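Local coordinates for putative NADPH:quinone reductase (Bacillus thuringiensis, PDB 3GMS), which is of unknown function but probably reduces quinones with NADPH, as a member of the medium-chain, zinc-binding-dehydrogenase-like oxidoreductases, at residues E23-E28 against T98-V103. Residues are numbered along the deposited sequence; the frame is centred on the assembly and turned at random.
Sequences EYKNIE and TWQEYV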
loop_
_atom_site.group_PDB
_atom_site.type_symbol
_atom_site.label_atom_id
_atom_site.label_comp_id
_atom_site.label_asym_id
_atom_site.label_seq_id
_atom_site.Cartn_x
_atom_site.Cartn_y
_atom_site.Cartn_z
ATOM N N GLU A 23 -21.017 -14.381 1.788
ATOM C CA GLU A 23 -21.918 -14.721 2.884
ATOM C C GLU A 23 -22.713 -13.499 3.338
ATOM O O GLU A 23 -22.498 -12.402 2.844
ATOM C CB GLU A 23 -21.132 -15.298 4.092
ATOM C CG GLU A 23 -20.329 -16.599 3.808
ATOM C CD GLU A 23 -19.434 -17.032 4.971
ATOM O OE1 GLU A 23 -19.595 -16.509 6.086
ATOM O OE2 GLU A 23 -18.556 -17.888 4.781
ATOM N N TYR A 24 -23.634 -13.693 4.286
ATOM C CA TYR A 24 -24.450 -12.622 4.814
ATOM C C TYR A 24 -24.427 -12.711 6.321
ATOM O O TYR A 24 -24.295 -13.800 6.879
ATOM C CB TYR A 24 -25.903 -12.754 4.354
ATOM C CG TYR A 24 -26.105 -12.540 2.878
ATOM C CD1 TYR A 24 -26.357 -11.257 2.375
ATOM C CD2 TYR A 24 -26.034 -13.614 1.986
ATOM C CE1 TYR A 24 -26.536 -11.046 1.030
ATOM C CE2 TYR A 24 -26.201 -13.417 0.628
ATOM C CZ TYR A 24 -26.456 -12.128 0.159
ATOM O OH TYR A 24 -26.632 -11.912 -1.180
ATOM N N LYS A 25 -24.523 -11.571 6.986
ATOM C CA LYS A 25 -24.531 -11.559 8.446
ATOM C C LYS A 25 -25.579 -10.597 8.943
ATOM O O LYS A 25 -25.877 -9.597 8.286
ATOM C CB LYS A 25 -23.167 -11.150 9.021
ATOM C CG LYS A 25 -22.814 -9.643 8.867
ATOM C CD LYS A 25 -21.352 -9.337 9.219
ATOM C CE LYS A 25 -21.088 -7.817 9.365
ATOM N NZ LYS A 25 -19.614 -7.565 9.470
ATOM N N ASN A 26 -26.124 -10.889 10.120
ATOM C CA ASN A 26 -26.957 -9.906 10.773
ATOM C C ASN A 26 -26.147 -8.726 11.303
ATOM O O ASN A 26 -25.055 -8.911 11.782
ATOM C CB ASN A 26 -27.766 -10.547 11.902
ATOM C CG ASN A 26 -28.902 -9.671 12.323
ATOM O OD1 ASN A 26 -28.919 -9.147 13.439
ATOM N ND2 ASN A 26 -29.821 -9.428 11.400
ATOM N N ILE A 27 -26.695 -7.518 11.222
ATOM C CA ILE A 27 -25.979 -6.312 11.636
ATOM C C ILE A 27 -26.221 -6.027 13.112
ATOM O O ILE A 27 -27.359 -5.814 13.498
ATOM C CB ILE A 27 -26.397 -5.110 10.799
ATOM C CG1 ILE A 27 -26.081 -5.371 9.308
ATOM C CG2 ILE A 27 -25.715 -3.833 11.304
ATOM C CD1 ILE A 27 -24.643 -5.744 9.055
ATOM N N GLU A 28 -25.156 -6.058 13.916
ATOM C CA GLU A 28 -25.252 -5.848 15.368
ATOM C C GLU A 28 -25.377 -4.351 15.673
ATOM O O GLU A 28 -25.024 -3.524 14.847
ATOM C CB GLU A 28 -24.040 -6.458 16.104
ATOM C CG GLU A 28 -23.838 -7.957 15.852
ATOM C CD GLU A 28 -22.384 -8.448 16.103
ATOM O OE1 GLU A 28 -21.596 -7.732 16.752
ATOM O OE2 GLU A 28 -22.031 -9.572 15.662
ATOM N N THR A 98 -12.562 -4.657 4.772
ATOM C CA THR A 98 -13.370 -3.774 3.936
ATOM C C THR A 98 -14.119 -4.453 2.836
ATOM O O THR A 98 -14.950 -3.818 2.173
ATOM C CB THR A 98 -12.550 -2.634 3.335
ATOM O OG1 THR A 98 -11.544 -3.183 2.466
ATOM C CG2 THR A 98 -11.884 -1.719 4.431
ATOM N N TRP A 99 -13.822 -5.728 2.560
ATOM C CA TRP A 99 -14.527 -6.361 1.469
ATOM C C TRP A 99 -15.877 -6.878 1.929
ATOM O O TRP A 99 -16.124 -8.098 1.953
ATOM C CB TRP A 99 -13.720 -7.505 0.906
ATOM C CG TRP A 99 -12.431 -7.061 0.244
ATOM C CD1 TRP A 99 -11.878 -5.808 0.211
ATOM C CD2 TRP A 99 -11.520 -7.931 -0.446
ATOM N NE1 TRP A 99 -10.659 -5.846 -0.519
ATOM C CE2 TRP A 99 -10.441 -7.143 -0.915
ATOM C CE3 TRP A 99 -11.534 -9.304 -0.732
ATOM C CZ2 TRP A 99 -9.365 -7.694 -1.634
ATOM C CZ3 TRP A 99 -10.465 -9.850 -1.445
ATOM C CH2 TRP A 99 -9.409 -9.044 -1.885
ATOM N N GLN A 100 -16.715 -5.941 2.321
ATOM C CA GLN A 100 -18.064 -6.262 2.767
ATOM C C GLN A 100 -18.941 -5.050 2.556
ATOM O O GLN A 100 -18.458 -3.951 2.289
ATOM C CB GLN A 100 -18.074 -6.710 4.253
ATOM C CG GLN A 100 -17.637 -5.670 5.225
ATOM C CD GLN A 100 -17.738 -6.161 6.684
ATOM O OE1 GLN A 100 -18.708 -6.848 7.057
ATOM N NE2 GLN A 100 -16.730 -5.824 7.502
ATOM N N GLU A 101 -20.243 -5.255 2.715
ATOM C CA GLU A 101 -21.219 -4.259 2.370
ATOM C C GLU A 101 -21.119 -3.095 3.345
ATOM O O GLU A 101 -21.186 -1.929 2.935
ATOM C CB GLU A 101 -22.619 -4.882 2.421
ATOM C CG GLU A 101 -23.754 -3.949 2.018
ATOM C CD GLU A 101 -25.088 -4.678 1.862
ATOM O OE1 GLU A 101 -25.153 -5.937 2.029
ATOM O OE2 GLU A 101 -26.058 -3.969 1.517
ATOM N N TYR A 102 -20.990 -3.420 4.629
ATOM C CA TYR A 102 -20.903 -2.425 5.675
ATOM C C TYR A 102 -19.675 -2.641 6.540
ATOM O O TYR A 102 -19.434 -3.754 7.022
ATOM C CB TYR A 102 -22.113 -2.527 6.611
ATOM C CG TYR A 102 -23.460 -2.361 5.934
ATOM C CD1 TYR A 102 -23.933 -1.095 5.602
ATOM C CD2 TYR A 102 -24.249 -3.468 5.655
ATOM C CE1 TYR A 102 -25.188 -0.920 5.002
ATOM C CE2 TYR A 102 -25.513 -3.321 5.055
ATOM C CZ TYR A 102 -25.968 -2.043 4.738
ATOM O OH TYR A 102 -27.197 -1.834 4.174
ATOM N N VAL A 103 -18.961 -1.557 6.843
ATOM C CA VAL A 103 -17.711 -1.632 7.619
ATOM C C VAL A 103 -17.810 -0.709 8.830
ATOM O O VAL A 103 -18.218 0.443 8.689
ATOM C CB VAL A 103 -16.504 -1.184 6.751
ATOM C CG1 VAL A 103 -15.216 -1.018 7.611
ATOM C CG2 VAL A 103 -16.307 -2.206 5.629
HETATM O O HOH W 1 -19.820 -4.471 9.631
#
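Lys25 reaches across from the antiparallel pair of strands 4-10 and 20-26 to Gln100, and its NZ donates a hydrogen bond to OE1 of that glutamine at 2.7 Å. The ammonium group lies in the plane of the side-chain amide and meets a lone pair of the oxygen, with a C=O...N angle of 133°. The two side chains cross at about a right angle. Lys25 holds CG between its backbone N and carbonyl carbon (chi1 73°), and the chain then runs extended, which carries NZ to the far segment although the CB starts off alongside it.

A water joins the same group to the backbone: it accepts from Lys25 NZ at 3.1 Å and donates to Tyr102 O at 2.7 Å. Beside this polar bridge, CD1 of Ile27 comes within 4.1 Å of CD2 of Tyr102, approaching the ring obliquely. CG of Glu101 lies over one face of that ring, offset toward its rim.

Farther out, Gln100 NE2 is hydrogen-bonded to Gly97 O, which fixes the rotation of the amide and turns OE1 to the lysine. Phe36 of strand 34-43 stacks on Tyr102 and also touches Ile27. The contact thus ties the N-terminal strand pair to the turn leading into strand 102-106 of the GroES-like domain. Two acceptors, Gln100 OE1 and Tyr102 O, stand 3.2 Å apart without bonding to each other; NZ, probably protonated, serves the first directly and the second through the water, which probably offsets their repulsion. The direct link is best read as a charge-assisted hydrogen bond, with no carboxylate among the partners named.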